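PDB 5L6G: FAD linked oxidase-like protein from Myceliophthora thermophila, which catalyses the oxidation of the C1 hydroxyl of xylooligosaccharides and related sugars to lactones with a bicovalently bound FAD, reducing oxygen to hydrogen peroxide. Local coordinates for residues 257-262 against 269-274; 75-80 against 484-489; 94-99 against 342-347; 198-203 against 209-214. All coordinates share one frame; numbering follows the deposited sequence.

Interaction 1 (257-262 against 269-274); sequences QEWLLN and MNMRVL. With XYP (beta-D-xylopyranose), chain H.
Trp259 sets its CG on the far side from its backbone N (chi1 172°), which sends the indole off helix 246-261 with the CH2 corner of its six-membered ring leading; Met271 meets that corner with a chain that stays extended until its last torsion (chi3 49°) folds the methyl inward. Met271 CE ends 3.7 Å from Trp259 CH2 and nearly as close to CZ3, on a slanting line to the ring. Met269, two residues earlier on the same side of its strand, offers sulfur instead. Its SD lies 4.1 Å from Trp259 CH2 and 5.5 Å from the centroid of the six-membered ring, 86° off the ring normal, so this is a Met-aromatic contact at the ring edge. The alternation of the strand puts Arg272 on the other face of the sheet. There Arg272 NH1 donates a 2.8 Å hydrogen bond to O2 of the bound xylose, which lies at the guanidinium edge and near its plane, while NE bonds to Gln283 OE1, a second grip that helps fix the group's rotation. Arg272 is an established substrate-binding residue. The Trp-Met cluster thus fastens helix 246-261 to the back of the sheet that carries the sugar site: strand 269-275 runs between strands 280-286 and 374-381, and Leu300 and Leu303 of helix 290-304 pack on the indole.

Interaction 2 (75-80 against 484-489); sequences AAVLCA and ELFYYP
Leu485 points its CB toward Val77 and Ala80, one turn apart on the same side of helix 70-83, and the rest of its side chain reaches between them. With CG opposite the backbone N (chi1 -176°), CB and CG act as the stem, and the two methyls divide the partners. CD1 goes to Ala80, lying 3.9 Å from Ala80 CB and 4.0 Å from the carbonyl carbon Ala80 C. CD2 goes to Val77, 3.6 Å from Val77 CG1 and 3.8 Å from Val77 O, and it also lies over one face of the neighbouring Phe486 ring, displaced toward the rim. Phe486 completes the contact from its edge, where CE1 stands 4.2 Å from Val77 CG2, close to the ring plane. The side chains meet through apolar groups alone, and they join a helix of the PCMH-type FAD-binding region to the berberine-like C-terminal region, 404 residues later in the chain. An alanine in place of Leu485 would lack both methyls and would probably open a gap beside Ala80 and Val77, taking a methyl from over the rim of Phe486. The loop that presents Leu485 is a type I turn from Glu484 to Tyr487, whose closing bond, Tyr487 N to Glu484 O, is weak at 3.2 Å. Asp481 supports it further, its two carboxylate oxygens accepting from Leu485 N and Phe486 N. On the helix, Cys79 is tied by a disulfide to Cys30 of helix 26-33.

Interaction 3 (94-99 against 342-347); sequences HSYASF and FYSKSL. With FAD (flavin-adenine dinucleotide), chain D.
Tyr96 meets Phe342 and Ser344 at the wall of the sugar pocket, directly beside the flavin. Phe342 CE2 stands 3.5 Å from Tyr96 CG over one face of the tyrosine ring, displaced toward its rim; with centroids 5.0 Å apart and planes at 82°, this is a T-shaped stack in which phenylalanine supplies the edge. Ser344 comes in at the edge of the same ring, its OG 3.5 Å from Tyr96 CD2, while the hydroxyl's hydrogen-bond partner is Leu413 O. Tyr96 CE1 lies 3.7 Å from FAD C9, and the phenol OH bonds to Glu412 OE2, a substrate-binding carboxylate. A leucine in place of Tyr96 would probably leave the Phe342 edge without a ring face and Glu412 without this hydroxyl. The loop is the histidine attachment site of the bicovalent PCMH-type flavoproteins: His94 ND1 is bonded to FAD C8M at 1.4 Å, Cys155 making the second link. The backbone also grips the pyrophosphate, His94 N to FAD O2P at 3.1 Å and Ser95 N to FAD O2A at 3.0 Å. With its OG opposite the backbone N (chi1 171°), Ser95 turns this oxygen back on its own loop, where it accepts from Ala97 N in an ST turn and from Phe99 N at 2.9 Å.

Interaction 4 (198-203 against 209-214); sequences ASETEN and ALRGAG
Ala198 and Leu210 face each other across a strand-turn-helix unit of the PCMH-type FAD-binding region, in which strand 195-199 leads through a type I turn, Ser199 to Glu202, into helix 204-213. They have the most surface buried here, yet they meet through one pair of methyls, Ala198 CB and Leu210 CD1, 3.9 Å apart. Leu210 reaches it because its CG is turned opposite the carbonyl carbon, beside the backbone N (chi1 -71°), and CD1 then continues the extended line. The same leucine packs on Ala186 and Val188 of strand 183-189, the partner of strand 195-199, while Ala198 also touches Leu206 and Phe207; the helix is thereby laid on this pair of strands. Arg211, third in buried surface, brings its guanidinium near Glu200. Its NH2 is 4.5 Å from Glu200 OE2, too far for a salt bridge, and the carboxylate oxygen lies well out of the guanidinium plane, so any attraction is probably weak and long-range. A firmer polar partner of Arg211 is Ala396 O, bonded to NH1. In the turn, Ser199 OG accepts from Thr201 N at 3.2 Å, forming an ST turn. Gly212, with phi at 149°, has a backbone that would jam any CB against the preceding carbonyl oxygen. Just before it the chain bends in an inverse gamma turn centred on Arg211, marked by the weak 2.9 Å bond from Gly212 N to Leu210 O.

How the interactions relate
From the N terminus, helix 70-83 opens interaction 2 and the flavin-bearing loop 94-99 opens interaction 3. Interaction 4 then opens and closes locally between 198 and 214, and interaction 1 does the same between 257 and 274, so these two stand in series. Residues 342-347 next close interaction 3 around both, and 484-489 close interaction 2 around all; none cross. Interaction 3 joins the FAD-binding region to the eight-stranded sheet that interaction 1 also reaches, and interaction 2 ties that region to the C-terminal segment. Interactions 2 and 3 touch directly, Tyr488 CE2 lying 3.4 Å from Phe99 CD2, whereas the centres of interactions 1 and 2 are about 41 Å apart.

Interaction 1 (257-262 against 269-274)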
# COMPACT_ATOMS: atom_id res chain seq x y z
N GLN A 257 21.63 8.69 0.07
CA GLN A 257 20.73 9.54 0.85
C GLN A 257 21.10 11.00 0.78
O GLN A 257 20.22 11.86 0.73
CB GLN A 257 20.63 9.08 2.30
CG GLN A 257 21.85 9.30 3.17
CD GLN A 257 21.66 8.68 4.53
OE1 GLN A 257 20.65 8.01 4.80
NE2 GLN A 257 22.65 8.90 5.42
N GLU A 258 22.40 11.30 0.78
CA GLU A 258 22.85 12.68 0.66
C GLU A 258 22.43 13.25 -0.71
O GLU A 258 21.90 14.36 -0.79
CB GLU A 258 24.37 12.75 0.90
CG GLU A 258 24.95 14.14 0.94
CD GLU A 258 26.45 14.15 1.18
OE1 GLU A 258 26.95 13.27 1.92
OE2 GLU A 258 27.12 15.07 0.65
N TRP A 259 22.59 12.45 -1.76
CA TRP A 259 22.16 12.84 -3.11
C TRP A 259 20.65 13.13 -3.13
O TRP A 259 20.22 14.16 -3.61
CB TRP A 259 22.51 11.74 -4.10
CG TRP A 259 21.98 11.86 -5.48
CD1 TRP A 259 22.48 12.63 -6.50
CD2 TRP A 259 20.85 11.18 -6.02
NE1 TRP A 259 21.71 12.46 -7.64
CE2 TRP A 259 20.71 11.57 -7.37
CE3 TRP A 259 19.94 10.25 -5.49
CZ2 TRP A 259 19.70 11.08 -8.19
CZ3 TRP A 259 18.93 9.77 -6.30
CH2 TRP A 259 18.82 10.18 -7.64
N LEU A 260 19.85 12.22 -2.58
CA LEU A 260 18.40 12.39 -2.61
C LEU A 260 17.98 13.61 -1.79
O LEU A 260 17.20 14.45 -2.23
CB LEU A 260 17.69 11.14 -2.08
CG LEU A 260 16.16 11.12 -2.12
CD1 LEU A 260 15.64 11.23 -3.54
CD2 LEU A 260 15.65 9.86 -1.45
N LEU A 261 18.53 13.70 -0.60
CA LEU A 261 18.17 14.72 0.35
C LEU A 261 18.53 16.10 -0.19
O LEU A 261 17.85 17.09 0.09
CB LEU A 261 18.85 14.41 1.67
CG LEU A 261 18.48 15.10 2.95
CD1 LEU A 261 17.01 14.96 3.26
CD2 LEU A 261 19.38 14.53 4.06
N ASN A 262 19.57 16.17 -1.01
CA ASN A 262 19.95 17.41 -1.65
C ASN A 262 19.35 17.69 -3.02
O ASN A 262 19.82 18.57 -3.72
CB ASN A 262 21.48 17.51 -1.70
CG ASN A 262 22.06 17.85 -0.33
OD1 ASN A 262 22.00 18.99 0.11
ND2 ASN A 262 22.56 16.83 0.37
N MET A 269 12.09 11.14 -12.35
CA MET A 269 12.73 9.90 -11.95
C MET A 269 12.05 9.28 -10.73
O MET A 269 11.76 9.97 -9.77
CB MET A 269 14.19 10.17 -11.61
CG MET A 269 15.03 8.93 -11.34
SD MET A 269 16.77 9.31 -11.14
CE MET A 269 17.21 9.89 -12.79
N ASN A 270 11.84 7.97 -10.78
CA ASN A 270 11.15 7.22 -9.74
C ASN A 270 11.98 5.99 -9.55
O ASN A 270 12.25 5.28 -10.53
CB ASN A 270 9.75 6.82 -10.19
CG ASN A 270 8.87 8.00 -10.47
OD1 ASN A 270 8.10 8.42 -9.61
ND2 ASN A 270 9.03 8.60 -11.67
N MET A 271 12.42 5.75 -8.33
CA MET A 271 13.51 4.79 -8.12
C MET A 271 13.48 4.17 -6.73
O MET A 271 12.96 4.77 -5.81
CB MET A 271 14.86 5.45 -8.35
CG MET A 271 16.02 4.49 -8.56
SD MET A 271 17.48 5.28 -9.24
CE MET A 271 17.66 6.71 -8.15
N ARG A 272 14.03 2.97 -6.63
CA ARG A 272 14.18 2.26 -5.38
C ARG A 272 15.42 1.36 -5.43
O ARG A 272 15.92 1.03 -6.50
CB ARG A 272 12.97 1.38 -5.15
CG ARG A 272 12.93 0.16 -6.08
CD ARG A 272 11.54 -0.48 -6.05
NE ARG A 272 11.46 -1.68 -6.86
CZ ARG A 272 10.35 -2.37 -7.07
NH1 ARG A 272 9.21 -1.97 -6.55
NH2 ARG A 272 10.39 -3.45 -7.83
N VAL A 273 15.92 1.00 -4.27
CA VAL A 273 16.86 -0.10 -4.14
C VAL A 273 16.05 -1.35 -3.89
O VAL A 273 15.21 -1.36 -3.01
CB VAL A 273 17.81 0.11 -2.94
CG1 VAL A 273 18.70 -1.11 -2.76
CG2 VAL A 273 18.65 1.36 -3.13
N LEU A 274 16.29 -2.39 -4.68
CA LEU A 274 15.84 -3.74 -4.37
C LEU A 274 17.07 -4.54 -3.99
O LEU A 274 18.02 -4.58 -4.74
CB LEU A 274 15.20 -4.40 -5.59
CG LEU A 274 14.84 -5.89 -5.43
CD1 LEU A 274 13.82 -6.08 -4.31
CD2 LEU A 274 14.32 -6.47 -6.72
O1 XYP H . 6.44 -2.55 -2.96
C1 XYP H . 5.93 -3.69 -3.66
C2 XYP H . 6.82 -3.97 -4.87
C3 XYP H . 6.45 -5.28 -5.54
C4 XYP H . 6.42 -6.41 -4.51
C5 XYP H . 5.53 -6.04 -3.31
O2 XYP H . 6.66 -2.89 -5.79
O3 XYP H . 7.33 -5.56 -6.64
O4 XYP H . 5.88 -7.60 -5.09
O5 XYP H . 5.90 -4.78 -2.76

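Interaction 2 (75-80 against 484-489)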
# COMPACT_ATOMS: atom_id res chain seq x y z
N ALA A 75 -26.70 -2.65 3.46
CA ALA A 75 -27.49 -3.69 4.08
C ALA A 75 -26.60 -4.67 4.86
O ALA A 75 -26.98 -5.11 5.95
CB ALA A 75 -28.31 -4.43 3.05
N ALA A 76 -25.46 -5.02 4.27
CA ALA A 76 -24.49 -5.91 4.93
C ALA A 76 -23.98 -5.27 6.21
O ALA A 76 -23.96 -5.92 7.26
CB ALA A 76 -23.33 -6.24 4.01
N VAL A 77 -23.60 -4.01 6.12
CA VAL A 77 -23.11 -3.30 7.30
C VAL A 77 -24.16 -3.29 8.42
O VAL A 77 -23.85 -3.59 9.58
CB VAL A 77 -22.71 -1.87 6.95
CG1 VAL A 77 -22.54 -1.02 8.21
CG2 VAL A 77 -21.42 -1.89 6.13
N LEU A 78 -25.40 -2.97 8.06
CA LEU A 78 -26.46 -2.92 9.04
C LEU A 78 -26.68 -4.27 9.70
O LEU A 78 -26.97 -4.33 10.91
CB LEU A 78 -27.75 -2.46 8.39
CG LEU A 78 -27.77 -0.97 8.09
CD1 LEU A 78 -28.80 -0.67 6.99
CD2 LEU A 78 -28.11 -0.20 9.36
N CYS A 79 -26.54 -5.33 8.91
CA CYS A 79 -26.73 -6.68 9.42
C CYS A 79 -25.70 -7.02 10.49
O CYS A 79 -26.04 -7.54 11.55
CB CYS A 79 -26.70 -7.70 8.28
SG CYS A 79 -28.35 -7.94 7.59
N ALA A 80 -24.44 -6.70 10.20
CA ALA A 80 -23.36 -6.86 11.16
C ALA A 80 -23.66 -6.10 12.43
O ALA A 80 -23.48 -6.62 13.52
CB ALA A 80 -22.05 -6.38 10.59
N GLU A 484 -16.93 0.46 16.99
CA GLU A 484 -15.86 -0.28 16.32
C GLU A 484 -16.40 -1.46 15.54
O GLU A 484 -15.88 -2.58 15.61
CB GLU A 484 -14.79 -0.75 17.30
CG GLU A 484 -14.17 0.38 18.12
CD GLU A 484 -12.98 -0.10 18.91
OE1 GLU A 484 -11.97 -0.43 18.29
OE2 GLU A 484 -13.08 -0.17 20.13
N LEU A 485 -17.45 -1.20 14.79
CA LEU A 485 -17.97 -2.21 13.88
C LEU A 485 -16.90 -2.70 12.92
O LEU A 485 -16.85 -3.89 12.60
CB LEU A 485 -19.16 -1.67 13.08
CG LEU A 485 -19.80 -2.71 12.17
CD1 LEU A 485 -20.51 -3.75 13.01
CD2 LEU A 485 -20.79 -2.07 11.21
N PHE A 486 -16.05 -1.79 12.46
CA PHE A 486 -15.01 -2.12 11.48
C PHE A 486 -13.68 -2.54 12.11
O PHE A 486 -12.63 -2.39 11.51
CB PHE A 486 -14.81 -0.93 10.54
CG PHE A 486 -16.06 -0.55 9.80
CD1 PHE A 486 -16.70 -1.46 8.97
CD2 PHE A 486 -16.61 0.71 9.94
CE1 PHE A 486 -17.85 -1.12 8.27
CE2 PHE A 486 -17.76 1.06 9.26
CZ PHE A 486 -18.39 0.14 8.42
N TYR A 487 -13.77 -3.13 13.30
CA TYR A 487 -12.62 -3.52 14.08
C TYR A 487 -11.75 -4.51 13.33
O TYR A 487 -12.25 -5.39 12.65
CB TYR A 487 -13.08 -4.16 15.41
CG TYR A 487 -11.93 -4.79 16.15
CD1 TYR A 487 -11.11 -4.01 16.94
CD2 TYR A 487 -11.62 -6.14 15.99
CE1 TYR A 487 -10.03 -4.56 17.60
CE2 TYR A 487 -10.54 -6.70 16.66
CZ TYR A 487 -9.74 -5.90 17.45
OH TYR A 487 -8.65 -6.42 18.11
N TYR A 488 -10.45 -4.32 13.45
CA TYR A 488 -9.48 -5.35 13.18
C TYR A 488 -8.35 -5.11 14.18
O TYR A 488 -8.34 -4.07 14.82
CB TYR A 488 -9.02 -5.37 11.74
CG TYR A 488 -8.40 -4.11 11.20
CD1 TYR A 488 -9.19 -3.08 10.70
CD2 TYR A 488 -7.03 -3.98 11.13
CE1 TYR A 488 -8.62 -1.93 10.15
CE2 TYR A 488 -6.46 -2.83 10.59
CZ TYR A 488 -7.25 -1.81 10.11
OH TYR A 488 -6.64 -0.70 9.54
N PRO A 489 -7.43 -6.07 14.33
CA PRO A 489 -6.50 -6.00 15.47
C PRO A 489 -5.53 -4.81 15.49
O PRO A 489 -4.96 -4.52 16.53
CB PRO A 489 -5.75 -7.33 15.38
CG PRO A 489 -6.79 -8.25 14.81
CD PRO A 489 -7.43 -7.42 13.74

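Interaction 3 (94-99 against 342-347)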
# COMPACT_ATOMS: atom_id res chain seq x y z
N HIS A 94 -5.16 -8.08 -0.63
CA HIS A 94 -3.70 -8.09 -0.47
C HIS A 94 -3.13 -7.74 0.89
O HIS A 94 -1.93 -7.76 1.06
CB HIS A 94 -3.02 -7.24 -1.56
CG HIS A 94 -2.72 -8.02 -2.79
ND1 HIS A 94 -1.47 -8.55 -3.07
CD2 HIS A 94 -3.55 -8.43 -3.78
CE1 HIS A 94 -1.56 -9.25 -4.20
NE2 HIS A 94 -2.81 -9.19 -4.64
N SER A 95 -3.97 -7.43 1.88
CA SER A 95 -3.42 -7.14 3.21
C SER A 95 -2.39 -8.20 3.61
O SER A 95 -2.69 -9.38 3.65
CB SER A 95 -4.51 -7.14 4.27
OG SER A 95 -3.90 -7.05 5.54
N TYR A 96 -1.20 -7.76 3.98
CA TYR A 96 -0.16 -8.70 4.42
C TYR A 96 -0.54 -9.40 5.75
O TYR A 96 0.08 -10.40 6.15
CB TYR A 96 1.15 -7.97 4.57
CG TYR A 96 1.84 -7.56 3.27
CD1 TYR A 96 1.24 -7.74 2.01
CD2 TYR A 96 3.09 -6.99 3.31
CE1 TYR A 96 1.90 -7.36 0.85
CE2 TYR A 96 3.76 -6.62 2.15
CZ TYR A 96 3.16 -6.80 0.93
OH TYR A 96 3.81 -6.43 -0.22
N ALA A 97 -1.52 -8.84 6.45
CA ALA A 97 -1.98 -9.37 7.73
C ALA A 97 -3.39 -9.96 7.60
O ALA A 97 -4.02 -10.33 8.59
CB ALA A 97 -1.99 -8.26 8.76
N SER A 98 -3.87 -10.03 6.36
CA SER A 98 -5.22 -10.52 6.06
C SER A 98 -6.29 -9.72 6.78
O SER A 98 -7.34 -10.28 7.16
CB SER A 98 -5.35 -12.02 6.39
OG SER A 98 -4.43 -12.81 5.65
N PHE A 99 -6.06 -8.42 6.94
CA PHE A 99 -7.05 -7.56 7.58
C PHE A 99 -8.37 -7.39 6.83
O PHE A 99 -9.38 -7.05 7.45
CB PHE A 99 -6.45 -6.20 7.92
CG PHE A 99 -5.40 -6.22 9.01
CD1 PHE A 99 -5.37 -7.21 10.01
CD2 PHE A 99 -4.47 -5.20 9.07
CE1 PHE A 99 -4.41 -7.18 11.01
CE2 PHE A 99 -3.52 -5.15 10.07
CZ PHE A 99 -3.49 -6.14 11.04
N PHE A 342 4.52 -15.68 3.82
CA PHE A 342 5.57 -14.74 4.17
C PHE A 342 5.30 -14.00 5.48
O PHE A 342 4.17 -14.02 6.03
CB PHE A 342 5.75 -13.73 3.02
CG PHE A 342 4.54 -12.85 2.81
CD1 PHE A 342 3.46 -13.30 2.06
CD2 PHE A 342 4.46 -11.59 3.37
CE1 PHE A 342 2.34 -12.51 1.88
CE2 PHE A 342 3.33 -10.78 3.18
CZ PHE A 342 2.28 -11.25 2.43
N TYR A 343 6.37 -13.34 5.94
CA TYR A 343 6.28 -12.30 6.96
C TYR A 343 6.87 -11.04 6.36
O TYR A 343 7.77 -11.12 5.55
CB TYR A 343 7.05 -12.69 8.23
CG TYR A 343 6.99 -11.62 9.30
CD1 TYR A 343 5.79 -11.10 9.71
CD2 TYR A 343 8.14 -11.14 9.91
CE1 TYR A 343 5.72 -10.12 10.70
CE2 TYR A 343 8.08 -10.17 10.91
CZ TYR A 343 6.86 -9.67 11.29
OH TYR A 343 6.75 -8.69 12.27
N SER A 344 6.33 -9.89 6.73
CA SER A 344 6.82 -8.63 6.19
C SER A 344 6.78 -7.52 7.22
O SER A 344 5.98 -7.54 8.15
CB SER A 344 6.01 -8.24 4.95
OG SER A 344 6.35 -6.95 4.49
N LYS A 345 7.72 -6.60 7.09
CA LYS A 345 7.76 -5.41 7.91
C LYS A 345 7.97 -4.22 6.99
O LYS A 345 8.30 -4.36 5.78
CB LYS A 345 8.87 -5.49 8.96
CG LYS A 345 8.72 -6.62 9.96
CD LYS A 345 9.71 -6.55 11.12
CE LYS A 345 9.30 -5.60 12.23
NZ LYS A 345 8.23 -6.10 13.15
N SER A 346 7.74 -3.04 7.54
CA SER A 346 8.00 -1.82 6.84
C SER A 346 8.65 -0.81 7.75
O SER A 346 8.74 -1.00 8.99
CB SER A 346 6.67 -1.24 6.35
OG SER A 346 5.96 -0.65 7.41
N LEU A 347 9.12 0.26 7.13
CA LEU A 347 9.62 1.40 7.83
C LEU A 347 9.49 2.61 6.92
O LEU A 347 9.45 2.50 5.69
CB LEU A 347 11.12 1.24 8.15
CG LEU A 347 11.59 0.65 9.47
CD1 LEU A 347 13.11 0.64 9.43
CD2 LEU A 347 11.13 1.44 10.67
PA FAD D . -7.52 -5.75 1.31
O1A FAD D . -8.79 -6.06 0.56
O2A FAD D . -6.88 -6.88 2.06
O5B FAD D . -7.72 -4.46 2.20
C5B FAD D . -6.69 -3.88 3.00
C4B FAD D . -7.31 -3.03 4.09
O4B FAD D . -8.08 -1.99 3.49
C3B FAD D . -8.26 -3.81 4.98
O3B FAD D . -8.24 -3.26 6.28
C2B FAD D . -9.60 -3.57 4.35
O2B FAD D . -10.70 -3.78 5.24
C1B FAD D . -9.45 -2.14 3.89
N9A FAD D . -10.34 -1.87 2.75
C8A FAD D . -10.42 -2.51 1.59
N7A FAD D . -11.39 -1.98 0.81
C5A FAD D . -11.90 -0.97 1.52
C6A FAD D . -12.98 -0.01 1.29
N6A FAD D . -13.62 -0.07 0.11
N1A FAD D . -13.26 0.86 2.29
C2A FAD D . -12.59 0.90 3.45
N3A FAD D . -11.57 0.03 3.72
C4A FAD D . -11.22 -0.90 2.79
N1 FAD D . 1.70 -1.24 -1.75
C2 FAD D . 2.32 -0.11 -2.21
O2 FAD D . 2.20 0.96 -1.55
N3 FAD D . 3.02 -0.13 -3.37
C4 FAD D . 3.14 -1.23 -4.13
O4 FAD D . 3.79 -1.26 -5.22
C4X FAD D . 2.50 -2.50 -3.70
N5 FAD D . 2.57 -3.66 -4.41
C5X FAD D . 1.95 -4.83 -4.00
C6 FAD D . 2.00 -6.01 -4.75
C7 FAD D . 1.36 -7.17 -4.28
C7M FAD D . 1.46 -8.43 -5.11
C8 FAD D . 0.56 -7.15 -3.01
C8M FAD D . -0.21 -8.37 -2.52
C9 FAD D . 0.51 -5.96 -2.29
C9A FAD D . 1.18 -4.80 -2.73
N10 FAD D . 1.15 -3.59 -1.99
C10 FAD D . 1.78 -2.42 -2.42
C1' FAD D . 0.44 -3.47 -0.73
C2' FAD D . -0.97 -2.98 -0.91
O2' FAD D . -0.90 -1.57 -1.12
C3' FAD D . -1.68 -3.25 0.41
O3' FAD D . -1.63 -4.64 0.75
C4' FAD D . -3.13 -2.79 0.27
O4' FAD D . -3.60 -2.36 1.56
C5' FAD D . -3.96 -3.92 -0.29
O5' FAD D . -5.21 -3.41 -0.76
P FAD D . -6.35 -4.46 -1.06
O1P FAD D . -7.65 -3.77 -1.35
O2P FAD D . -5.87 -5.45 -2.07
O3P FAD D . -6.36 -5.31 0.29

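Interaction 4 (198-203 against 209-214)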
# COMPACT_ATOMS: atom_id res chain seq x y z
N ALA A 198 -17.55 12.10 0.83
CA ALA A 198 -16.44 12.83 1.44
C ALA A 198 -15.59 13.45 0.34
O ALA A 198 -15.29 12.82 -0.66
CB ALA A 198 -15.62 11.91 2.32
N SER A 199 -15.23 14.71 0.54
CA SER A 199 -14.39 15.44 -0.39
C SER A 199 -13.78 16.61 0.37
O SER A 199 -13.99 16.76 1.57
CB SER A 199 -15.22 15.95 -1.57
OG SER A 199 -16.05 17.03 -1.18
N GLU A 200 -13.04 17.47 -0.31
CA GLU A 200 -12.48 18.63 0.38
C GLU A 200 -13.55 19.58 0.89
O GLU A 200 -13.33 20.23 1.90
CB GLU A 200 -11.47 19.37 -0.49
CG GLU A 200 -10.06 18.89 -0.22
CD GLU A 200 -9.04 19.57 -1.11
OE1 GLU A 200 -9.27 20.73 -1.51
OE2 GLU A 200 -8.01 18.92 -1.40
N THR A 201 -14.71 19.61 0.22
CA THR A 201 -15.81 20.51 0.57
C THR A 201 -16.99 19.81 1.24
O THR A 201 -18.02 20.42 1.47
CB THR A 201 -16.36 21.21 -0.69
OG1 THR A 201 -16.91 20.23 -1.59
CG2 THR A 201 -15.25 21.99 -1.38
N GLU A 202 -16.85 18.54 1.58
CA GLU A 202 -17.95 17.81 2.19
C GLU A 202 -17.41 16.73 3.09
O GLU A 202 -16.65 15.89 2.65
CB GLU A 202 -18.82 17.20 1.09
CG GLU A 202 -20.16 16.68 1.58
CD GLU A 202 -21.02 16.11 0.47
OE1 GLU A 202 -20.59 16.13 -0.70
OE2 GLU A 202 -22.14 15.63 0.79
N ASN A 203 -17.86 16.75 4.34
CA ASN A 203 -17.36 15.86 5.39
C ASN A 203 -15.84 15.89 5.40
O ASN A 203 -15.21 14.84 5.27
CB ASN A 203 -17.90 14.45 5.19
CG ASN A 203 -19.40 14.38 5.38
OD1 ASN A 203 -19.89 14.57 6.49
ND2 ASN A 203 -20.14 14.13 4.30
N ALA A 209 -9.60 11.76 7.27
CA ALA A 209 -9.36 10.44 7.89
C ALA A 209 -9.22 9.31 6.85
O ALA A 209 -8.35 8.45 6.97
CB ALA A 209 -10.43 10.11 8.92
N LEU A 210 -10.05 9.35 5.81
CA LEU A 210 -9.98 8.35 4.75
C LEU A 210 -8.64 8.28 4.06
O LEU A 210 -8.20 7.20 3.64
CB LEU A 210 -11.00 8.63 3.64
CG LEU A 210 -12.47 8.41 3.96
CD1 LEU A 210 -13.31 8.83 2.76
CD2 LEU A 210 -12.73 6.96 4.34
N ARG A 211 -8.01 9.45 3.92
CA ARG A 211 -6.86 9.58 3.08
C ARG A 211 -5.59 9.27 3.83
O ARG A 211 -4.72 10.13 3.98
CB ARG A 211 -6.86 10.96 2.40
CG ARG A 211 -7.76 10.88 1.18
CD ARG A 211 -8.42 12.16 0.81
NE ARG A 211 -7.54 13.25 0.45
CZ ARG A 211 -7.29 14.31 1.21
NH1 ARG A 211 -7.79 14.41 2.45
NH2 ARG A 211 -6.52 15.28 0.73
N GLY A 212 -5.51 8.01 4.27
CA GLY A 212 -4.39 7.47 5.04
C GLY A 212 -4.78 6.37 6.01
O GLY A 212 -3.96 5.49 6.32
N ALA A 213 -6.01 6.41 6.51
CA ALA A 213 -6.47 5.45 7.51
C ALA A 213 -7.88 4.94 7.23
O ALA A 213 -8.59 4.53 8.14
CB ALA A 213 -6.40 6.09 8.89
N GLY A 214 -8.27 4.93 5.95
CA GLY A 214 -9.66 4.72 5.54
C GLY A 214 -10.30 3.39 5.89
O GLY A 214 -11.52 3.28 5.90